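Type I site-specific restriction-modification system, R (Restriction) subunit (Vibrio vulnificus, PDB 3H1T) is probably the ATP-dependent DNA-translocating and DNA-cleaving subunit of a type I restriction enzyme, here as a fragment holding its nuclease-like and helicase-like domains. Local coordinates at residues P87-G101 with L114-L128. Numbering follows the deposited sequence.
Sequences PIAVVEAKPENSPVG and LGLKFAYSTNGHEIL
Asn-123 reaches across to Ser-98: ND2 donates to Ser-98 O at 2.9 Å and to Glu-126 OE1, both acceptors lying close to the amide plane. Its OD1 accepts from Glu-126 N at 2.8 Å, an Asx motif, so three bonds fix the group's rotation. Val-100 lies against the loop 123-126, CG1 touching Glu-126 CB at 3.4 Å, the two side chains roughly perpendicular. Nearby, Ser-121, with OG turned opposite its backbone N (chi1 180°), donates to Val-100 O at 2.7 Å. The loop after strand 87-93 is thus tied to the end of strand 118-122 and the loop that follows it by the side chains of Ser-121 and Asn-123, whereas the strands pair in parallel through main-chain bonds such as Glu-92 N to Tyr-120 O, 2.8 Å. Along one sheet face, Val-91 CG1 meets Thr-122 CG2 at 3.6 Å, and Ala-89 CB lies in plane at the edge of the Tyr-120 ring, whose hydroxyl bonds Glu-129. On the opposite face Leu-116 CD1 packs on Val-90 CB at 3.9 Å. Joined in sequence through helix 104-114, the strands form a beta-alpha-beta crossover in the mixed sheet of the N-terminal domain, consistent with a restriction-endonuclease-like core.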
ATOM      1  N   PRO A  87     -17.011  -0.185  11.458  1.00 31.73           N
ATOM      2  CA  PRO A  87     -17.643  -1.452  11.085  1.00 28.25           C
ATOM      3  C   PRO A  87     -17.365  -2.489  12.183  1.00 28.41           C
ATOM      4  O   PRO A  87     -16.339  -2.414  12.861  1.00 29.13           O
ATOM      5  CB  PRO A  87     -16.963  -1.792   9.756  1.00 38.47           C
ATOM      6  CG  PRO A  87     -15.629  -1.146   9.872  1.00 39.33           C
ATOM      7  CD  PRO A  87     -15.963   0.188  10.495  1.00 38.66           C
ATOM      8  N   ILE A  88     -18.256  -3.448  12.385  1.00 24.06           N
ATOM      9  CA  ILE A  88     -18.010  -4.415  13.425  1.00 23.64           C
ATOM     10  C   ILE A  88     -18.376  -5.869  13.114  1.00 22.21           C
ATOM     11  O   ILE A  88     -17.830  -6.773  13.727  1.00 24.05           O
ATOM     12  CB  ILE A  88     -18.703  -3.962  14.752  1.00 28.59           C
ATOM     13  CG1 ILE A  88     -18.196  -4.820  15.927  1.00 28.64           C
ATOM     14  CG2 ILE A  88     -20.217  -4.038  14.591  1.00 26.84           C
ATOM     15  CD1 ILE A  88     -18.430  -4.204  17.300  1.00 29.72           C
ATOM     16  N   ALA A  89     -19.274  -6.108  12.167  1.00 19.54           N
ATOM     17  CA  ALA A  89     -19.645  -7.483  11.805  1.00 18.16           C
ATOM     18  C   ALA A  89     -20.039  -7.647  10.339  1.00 19.92           C
ATOM     19  O   ALA A  89     -20.230  -6.673   9.612  1.00 19.67           O
ATOM     20  CB  ALA A  89     -20.786  -7.993  12.704  1.00 17.57           C
ATOM     21  N   VAL A  90     -20.176  -8.891   9.906  1.00 22.75           N
ATOM     22  CA  VAL A  90     -20.547  -9.145   8.525  1.00 23.78           C
ATOM     23  C   VAL A  90     -21.495 -10.340   8.412  1.00 25.06           C
ATOM     24  O   VAL A  90     -21.419 -11.279   9.206  1.00 24.14           O
ATOM     25  CB  VAL A  90     -19.260  -9.346   7.662  1.00 25.66           C
ATOM     26  CG1 VAL A  90     -18.560 -10.649   8.027  1.00 23.82           C
ATOM     27  CG2 VAL A  90     -19.612  -9.271   6.191  1.00 23.99           C
ATOM     28  N   VAL A  91     -22.394 -10.293   7.437  1.00 22.79           N
ATOM     29  CA  VAL A  91     -23.372 -11.354   7.262  1.00 23.24           C
ATOM     30  C   VAL A  91     -23.426 -11.956   5.861  1.00 24.82           C
ATOM     31  O   VAL A  91     -23.394 -11.245   4.861  1.00 24.73           O
ATOM     32  CB  VAL A  91     -24.809 -10.837   7.578  1.00 24.86           C
ATOM     33  CG1 VAL A  91     -25.814 -11.992   7.532  1.00 24.02           C
ATOM     34  CG2 VAL A  91     -24.824 -10.171   8.936  1.00 24.91           C
ATOM     35  N   GLU A  92     -23.523 -13.273   5.789  1.00 30.26           N
ATOM     36  CA  GLU A  92     -23.651 -13.953   4.512  1.00 33.02           C
ATOM     37  C   GLU A  92     -25.080 -14.496   4.508  1.00 34.34           C
ATOM     38  O   GLU A  92     -25.448 -15.289   5.371  1.00 35.45           O
ATOM     39  CB  GLU A  92     -22.643 -15.105   4.393  1.00 36.80           C
ATOM     40  CG  GLU A  92     -21.642 -15.014   3.235  1.00 40.89           C
ATOM     41  CD  GLU A  92     -22.282 -14.905   1.852  1.00 41.84           C
ATOM     42  OE1 GLU A  92     -22.946 -15.865   1.405  1.00 41.59           O
ATOM     43  OE2 GLU A  92     -22.107 -13.846   1.210  1.00 42.67           O
ATOM     44  N   ALA A  93     -25.895 -14.064   3.559  1.00 37.21           N
ATOM     45  CA  ALA A  93     -27.267 -14.539   3.513  1.00 38.80           C
ATOM     46  C   ALA A  93     -27.389 -15.599   2.440  1.00 38.62           C
ATOM     47  O   ALA A  93     -26.586 -15.650   1.510  1.00 39.77           O
ATOM     48  CB  ALA A  93     -28.225 -13.375   3.229  1.00 37.73           C
ATOM     49  N   LYS A  94     -28.370 -16.471   2.591  1.00 33.72           N
ATOM     50  CA  LYS A  94     -28.602 -17.525   1.633  1.00 33.53           C
ATOM     51  C   LYS A  94     -30.108 -17.697   1.558  1.00 33.85           C
ATOM     52  O   LYS A  94     -30.831 -17.250   2.445  1.00 33.80           O
ATOM     53  CB  LYS A  94     -27.931 -18.825   2.089  1.00 46.00           C
ATOM     54  CG  LYS A  94     -26.421 -18.848   1.857  1.00 48.47           C
ATOM     55  CD  LYS A  94     -26.082 -18.936   0.363  1.00 50.93           C
ATOM     56  CE  LYS A  94     -24.617 -18.579   0.050  1.00 50.53           C
ATOM     57  NZ  LYS A  94     -23.602 -19.497   0.642  1.00 50.04           N
ATOM     58  N   PRO A  95     -30.615 -18.322   0.487  1.00 30.68           N
ATOM     59  CA  PRO A  95     -32.069 -18.515   0.387  1.00 29.71           C
ATOM     60  C   PRO A  95     -32.626 -19.351   1.553  1.00 29.50           C
ATOM     61  O   PRO A  95     -31.940 -20.242   2.052  1.00 28.98           O
ATOM     62  CB  PRO A  95     -32.228 -19.210  -0.967  1.00 29.81           C
ATOM     63  CG  PRO A  95     -30.911 -19.925  -1.133  1.00 30.61           C
ATOM     64  CD  PRO A  95     -29.915 -18.906  -0.669  1.00 30.10           C
ATOM     65  N   GLU A  96     -33.857 -19.082   1.989  1.00 35.07           N
ATOM     66  CA  GLU A  96     -34.437 -19.829   3.115  1.00 37.92           C
ATOM     67  C   GLU A  96     -34.381 -21.350   3.026  1.00 38.74           C
ATOM     68  O   GLU A  96     -34.246 -22.025   4.042  1.00 39.97           O
ATOM     69  CB  GLU A  96     -35.884 -19.399   3.387  1.00 46.60           C
ATOM     70  CG  GLU A  96     -36.748 -19.179   2.166  1.00 49.53           C
ATOM     71  CD  GLU A  96     -38.186 -19.626   2.388  1.00 52.30           C
ATOM     72  OE1 GLU A  96     -38.708 -19.453   3.516  1.00 52.44           O
ATOM     73  OE2 GLU A  96     -38.796 -20.147   1.429  1.00 52.95           O
ATOM     74  N   ASN A  97     -34.449 -21.891   1.819  1.00 39.86           N
ATOM     75  CA  ASN A  97     -34.410 -23.343   1.622  1.00 40.50           C
ATOM     76  C   ASN A  97     -33.054 -24.015   1.826  1.00 40.88           C
ATOM     77  O   ASN A  97     -32.975 -25.242   1.901  1.00 41.87           O
ATOM     78  CB  ASN A  97     -34.929 -23.686   0.225  1.00 52.90           C
ATOM     79  CG  ASN A  97     -34.709 -22.553  -0.768  1.00 55.97           C
ATOM     80  OD1 ASN A  97     -34.037 -22.723  -1.790  1.00 57.77           O
ATOM     81  ND2 ASN A  97     -35.285 -21.389  -0.476  1.00 54.01           N
ATOM     82  N   SER A  98     -31.984 -23.234   1.907  1.00 38.30           N
ATOM     83  CA  SER A  98     -30.655 -23.810   2.094  1.00 38.78           C
ATOM     84  C   SER A  98     -30.156 -23.789   3.544  1.00 38.34           C
ATOM     85  O   SER A  98     -30.496 -22.907   4.325  1.00 38.56           O
ATOM     86  CB  SER A  98     -29.643 -23.096   1.186  1.00 56.07           C
ATOM     87  OG  SER A  98     -29.696 -21.690   1.340  1.00 58.86           O
ATOM     88  N   PRO A  99     -29.334 -24.778   3.913  1.00 46.77           N
ATOM     89  CA  PRO A  99     -28.751 -24.925   5.257  1.00 46.49           C
ATOM     90  C   PRO A  99     -27.886 -23.726   5.687  1.00 46.45           C
ATOM     91  O   PRO A  99     -27.154 -23.175   4.860  1.00 46.61           O
ATOM     92  CB  PRO A  99     -27.941 -26.223   5.126  1.00 34.02           C
ATOM     93  CG  PRO A  99     -27.610 -26.278   3.633  1.00 34.56           C
ATOM     94  CD  PRO A  99     -28.911 -25.871   3.021  1.00 34.12           C
ATOM     95  N   VAL A 100     -27.958 -23.319   6.954  1.00 34.23           N
ATOM     96  CA  VAL A 100     -27.166 -22.176   7.420  1.00 33.64           C
ATOM     97  C   VAL A 100     -25.658 -22.355   7.383  1.00 33.33           C
ATOM     98  O   VAL A 100     -24.946 -21.472   6.925  1.00 33.56           O
ATOM     99  CB  VAL A 100     -27.511 -21.766   8.873  1.00 37.03           C
ATOM    100  CG1 VAL A 100     -28.509 -20.631   8.860  1.00 38.20           C
ATOM    101  CG2 VAL A 100     -28.032 -22.956   9.640  1.00 36.63           C
ATOM    102  N   GLY A 101     -25.173 -23.493   7.866  1.00 30.68           N
ATOM    103  CA  GLY A 101     -23.746 -23.749   7.890  1.00 33.09           C
ATOM    104  C   GLY A 101     -23.043 -23.579   6.561  1.00 34.97           C
ATOM    105  O   GLY A 101     -21.818 -23.639   6.502  1.00 35.11           O
ATOM    106  N   LEU A 114     -11.926  -8.050   6.093  1.00 24.33           N
ATOM    107  CA  LEU A 114     -12.334  -6.729   6.553  1.00 24.56           C
ATOM    108  C   LEU A 114     -11.874  -6.431   7.978  1.00 25.10           C
ATOM    109  O   LEU A 114     -12.176  -5.372   8.520  1.00 27.36           O
ATOM    110  CB  LEU A 114     -13.853  -6.604   6.466  1.00 21.90           C
ATOM    111  CG  LEU A 114     -14.523  -6.755   5.098  1.00 24.23           C
ATOM    112  CD1 LEU A 114     -16.009  -6.944   5.304  1.00 22.95           C
ATOM    113  CD2 LEU A 114     -14.252  -5.538   4.225  1.00 20.81           C
ATOM    114  N   GLY A 115     -11.161  -7.363   8.593  1.00 22.85           N
ATOM    115  CA  GLY A 115     -10.690  -7.142   9.947  1.00 23.97           C
ATOM    116  C   GLY A 115     -11.757  -7.129  11.024  1.00 26.30           C
ATOM    117  O   GLY A 115     -11.627  -6.399  12.015  1.00 27.67           O
ATOM    118  N   LEU A 116     -12.803  -7.931  10.851  1.00 27.75           N
ATOM    119  CA  LEU A 116     -13.897  -7.963  11.820  1.00 26.53           C
ATOM    120  C   LEU A 116     -13.802  -9.177  12.723  1.00 28.11           C
ATOM    121  O   LEU A 116     -13.194 -10.183  12.360  1.00 28.92           O
ATOM    122  CB  LEU A 116     -15.246  -7.979  11.107  1.00 20.60           C
ATOM    123  CG  LEU A 116     -15.321  -6.884  10.030  1.00 22.99           C
ATOM    124  CD1 LEU A 116     -16.680  -6.914   9.372  1.00 20.60           C
ATOM    125  CD2 LEU A 116     -15.041  -5.498  10.622  1.00 22.05           C
ATOM    126  N   LYS A 117     -14.400  -9.067  13.905  1.00 27.32           N
ATOM    127  CA  LYS A 117     -14.391 -10.126  14.910  1.00 26.33           C
ATOM    128  C   LYS A 117     -15.704 -10.891  15.005  1.00 24.96           C
ATOM    129  O   LYS A 117     -15.821 -11.801  15.820  1.00 27.44           O
ATOM    130  CB  LYS A 117     -14.096  -9.525  16.287  1.00 36.68           C
ATOM    131  CG  LYS A 117     -12.712  -9.788  16.844  1.00 42.02           C
ATOM    132  CD  LYS A 117     -11.630  -9.069  16.058  1.00 46.46           C
ATOM    133  CE  LYS A 117     -10.250  -9.256  16.705  1.00 47.51           C
ATOM    134  NZ  LYS A 117      -9.340 -10.134  15.913  1.00 47.35           N
ATOM    135  N   PHE A 118     -16.694 -10.534  14.198  1.00 22.35           N
ATOM    136  CA  PHE A 118     -17.972 -11.234  14.249  1.00 20.24           C
ATOM    137  C   PHE A 118     -18.480 -11.599  12.857  1.00 21.42           C
ATOM    138  O   PHE A 118     -18.542 -10.760  11.965  1.00 20.61           O
ATOM    139  CB  PHE A 118     -19.000 -10.378  14.998  1.00 20.67           C
ATOM    140  CG  PHE A 118     -18.553  -9.994  16.378  1.00 22.09           C
ATOM    141  CD1 PHE A 118     -18.477 -10.949  17.393  1.00 19.48           C
ATOM    142  CD2 PHE A 118     -18.083  -8.704  16.631  1.00 21.80           C
ATOM    143  CE1 PHE A 118     -17.923 -10.632  18.641  1.00 21.49           C
ATOM    144  CE2 PHE A 118     -17.532  -8.369  17.871  1.00 21.97           C
ATOM    145  CZ  PHE A 118     -17.447  -9.338  18.879  1.00 22.25           C
ATOM    146  N   ALA A 119     -18.841 -12.859  12.667  1.00 22.01           N
ATOM    147  CA  ALA A 119     -19.323 -13.290  11.367  1.00 22.51           C
ATOM    148  C   ALA A 119     -20.621 -14.074  11.475  1.00 23.21           C
ATOM    149  O   ALA A 119     -20.777 -14.890  12.379  1.00 24.52           O
ATOM    150  CB  ALA A 119     -18.249 -14.141  10.672  1.00 23.96           C
ATOM    151  N   TYR A 120     -21.547 -13.838  10.549  1.00 24.80           N
ATOM    152  CA  TYR A 120     -22.838 -14.514  10.569  1.00 23.53           C
ATOM    153  C   TYR A 120     -23.246 -15.130   9.251  1.00 21.59           C
ATOM    154  O   TYR A 120     -23.006 -14.590   8.188  1.00 23.62           O
ATOM    155  CB  TYR A 120     -23.927 -13.533  10.992  1.00 22.34           C
ATOM    156  CG  TYR A 120     -23.640 -12.909  12.322  1.00 25.92           C
ATOM    157  CD1 TYR A 120     -24.007 -13.558  13.503  1.00 25.50           C
ATOM    158  CD2 TYR A 120     -22.913 -11.725  12.408  1.00 25.27           C
ATOM    159  CE1 TYR A 120     -23.649 -13.041  14.742  1.00 26.46           C
ATOM    160  CE2 TYR A 120     -22.540 -11.196  13.639  1.00 27.82           C
ATOM    161  CZ  TYR A 120     -22.903 -11.860  14.802  1.00 28.88           C
ATOM    162  OH  TYR A 120     -22.487 -11.357  16.002  1.00 30.27           O
ATOM    163  N   SER A 121     -23.872 -16.284   9.330  1.00 21.50           N
ATOM    164  CA  SER A 121     -24.385 -16.941   8.163  1.00 23.20           C
ATOM    165  C   SER A 121     -25.855 -17.116   8.508  1.00 25.00           C
ATOM    166  O   SER A 121     -26.186 -17.530   9.618  1.00 27.48           O
ATOM    167  CB  SER A 121     -23.683 -18.279   7.962  1.00 19.76           C
ATOM    168  OG  SER A 121     -24.201 -18.907   6.822  1.00 21.56           O
ATOM    169  N   THR A 122     -26.745 -16.794   7.577  1.00 22.38           N
ATOM    170  CA  THR A 122     -28.158 -16.919   7.851  1.00 22.94           C
ATOM    171  C   THR A 122     -28.938 -17.284   6.615  1.00 24.74           C
ATOM    172  O   THR A 122     -28.525 -16.971   5.501  1.00 25.40           O
ATOM    173  CB  THR A 122     -28.727 -15.607   8.394  1.00 25.40           C
ATOM    174  OG1 THR A 122     -30.147 -15.728   8.549  1.00 27.75           O
ATOM    175  CG2 THR A 122     -28.416 -14.469   7.429  1.00 24.32           C
ATOM    176  N   ASN A 123     -30.068 -17.955   6.825  1.00 25.79           N
ATOM    177  CA  ASN A 123     -30.951 -18.347   5.739  1.00 25.19           C
ATOM    178  C   ASN A 123     -32.329 -17.780   6.025  1.00 25.41           C
ATOM    179  O   ASN A 123     -33.333 -18.282   5.520  1.00 27.23           O
ATOM    180  CB  ASN A 123     -31.009 -19.879   5.607  1.00 27.81           C
ATOM    181  CG  ASN A 123     -31.490 -20.580   6.882  1.00 28.84           C
ATOM    182  OD1 ASN A 123     -31.684 -19.962   7.926  1.00 29.63           O
ATOM    183  ND2 ASN A 123     -31.672 -21.891   6.787  1.00 29.58           N
ATOM    184  N   GLY A 124     -32.369 -16.719   6.825  1.00 22.91           N
ATOM    185  CA  GLY A 124     -33.643 -16.120   7.168  1.00 27.51           C
ATOM    186  C   GLY A 124     -34.184 -16.612   8.500  1.00 28.60           C
ATOM    187  O   GLY A 124     -34.283 -15.842   9.463  1.00 28.66           O
ATOM    188  N   HIS A 125     -34.523 -17.896   8.590  1.00 33.89           N
ATOM    189  CA  HIS A 125     -35.041 -18.395   9.854  1.00 36.73           C
ATOM    190  C   HIS A 125     -33.956 -18.780  10.832  1.00 36.10           C
ATOM    191  O   HIS A 125     -34.164 -18.696  12.032  1.00 37.36           O
ATOM    192  CB  HIS A 125     -36.031 -19.557   9.660  1.00 59.21           C
ATOM    193  CG  HIS A 125     -35.548 -20.644   8.756  1.00 63.39           C
ATOM    194  ND1 HIS A 125     -35.562 -20.529   7.382  1.00 66.51           N
ATOM    195  CD2 HIS A 125     -35.128 -21.906   9.026  1.00 67.35           C
ATOM    196  CE1 HIS A 125     -35.178 -21.675   6.844  1.00 67.99           C
ATOM    197  NE2 HIS A 125     -34.911 -22.527   7.819  1.00 67.47           N
ATOM    198  N   GLU A 126     -32.790 -19.168  10.335  1.00 34.86           N
ATOM    199  CA  GLU A 126     -31.701 -19.541  11.234  1.00 32.38           C
ATOM    200  C   GLU A 126     -30.531 -18.571  11.153  1.00 31.49           C
ATOM    201  O   GLU A 126     -30.320 -17.915  10.136  1.00 29.32           O
ATOM    202  CB  GLU A 126     -31.205 -20.953  10.927  1.00 41.25           C
ATOM    203  CG  GLU A 126     -32.115 -22.051  11.385  1.00 44.34           C
ATOM    204  CD  GLU A 126     -31.818 -23.354  10.684  1.00 49.27           C
ATOM    205  OE1 GLU A 126     -31.854 -23.377   9.434  1.00 50.06           O
ATOM    206  OE2 GLU A 126     -31.558 -24.358  11.379  1.00 51.78           O
ATOM    207  N   ILE A 127     -29.768 -18.496  12.238  1.00 29.88           N
ATOM    208  CA  ILE A 127     -28.617 -17.614  12.306  1.00 28.82           C
ATOM    209  C   ILE A 127     -27.443 -18.354  12.920  1.00 27.94           C
ATOM    210  O   ILE A 127     -27.547 -18.887  14.015  1.00 29.80           O
ATOM    211  CB  ILE A 127     -28.941 -16.376  13.157  1.00 27.63           C
ATOM    212  CG1 ILE A 127     -30.116 -15.619  12.522  1.00 27.58           C
ATOM    213  CG2 ILE A 127     -27.723 -15.483  13.258  1.00 29.03           C
ATOM    214  CD1 ILE A 127     -30.747 -14.563  13.420  1.00 26.25           C
ATOM    215  N   LEU A 128     -26.331 -18.401  12.206  1.00 29.45           N
ATOM    216  CA  LEU A 128     -25.136 -19.082  12.689  1.00 29.02           C
ATOM    217  C   LEU A 128     -24.045 -18.039  12.926  1.00 27.89           C
ATOM    218  O   LEU A 128     -23.705 -17.284  12.024  1.00 27.38           O
ATOM    219  CB  LEU A 128     -24.646 -20.088  11.645  1.00 29.87           C
ATOM    220  CG  LEU A 128     -24.219 -21.494  12.075  1.00 30.41           C
ATOM    221  CD1 LEU A 128     -23.214 -21.960  11.044  1.00 25.84           C
ATOM    222  CD2 LEU A 128     -23.612 -21.509  13.478  1.00 28.46           C
TER
HETATM  223  O   HOH W   1     -15.384  -6.498  14.926  1.00 27.47           O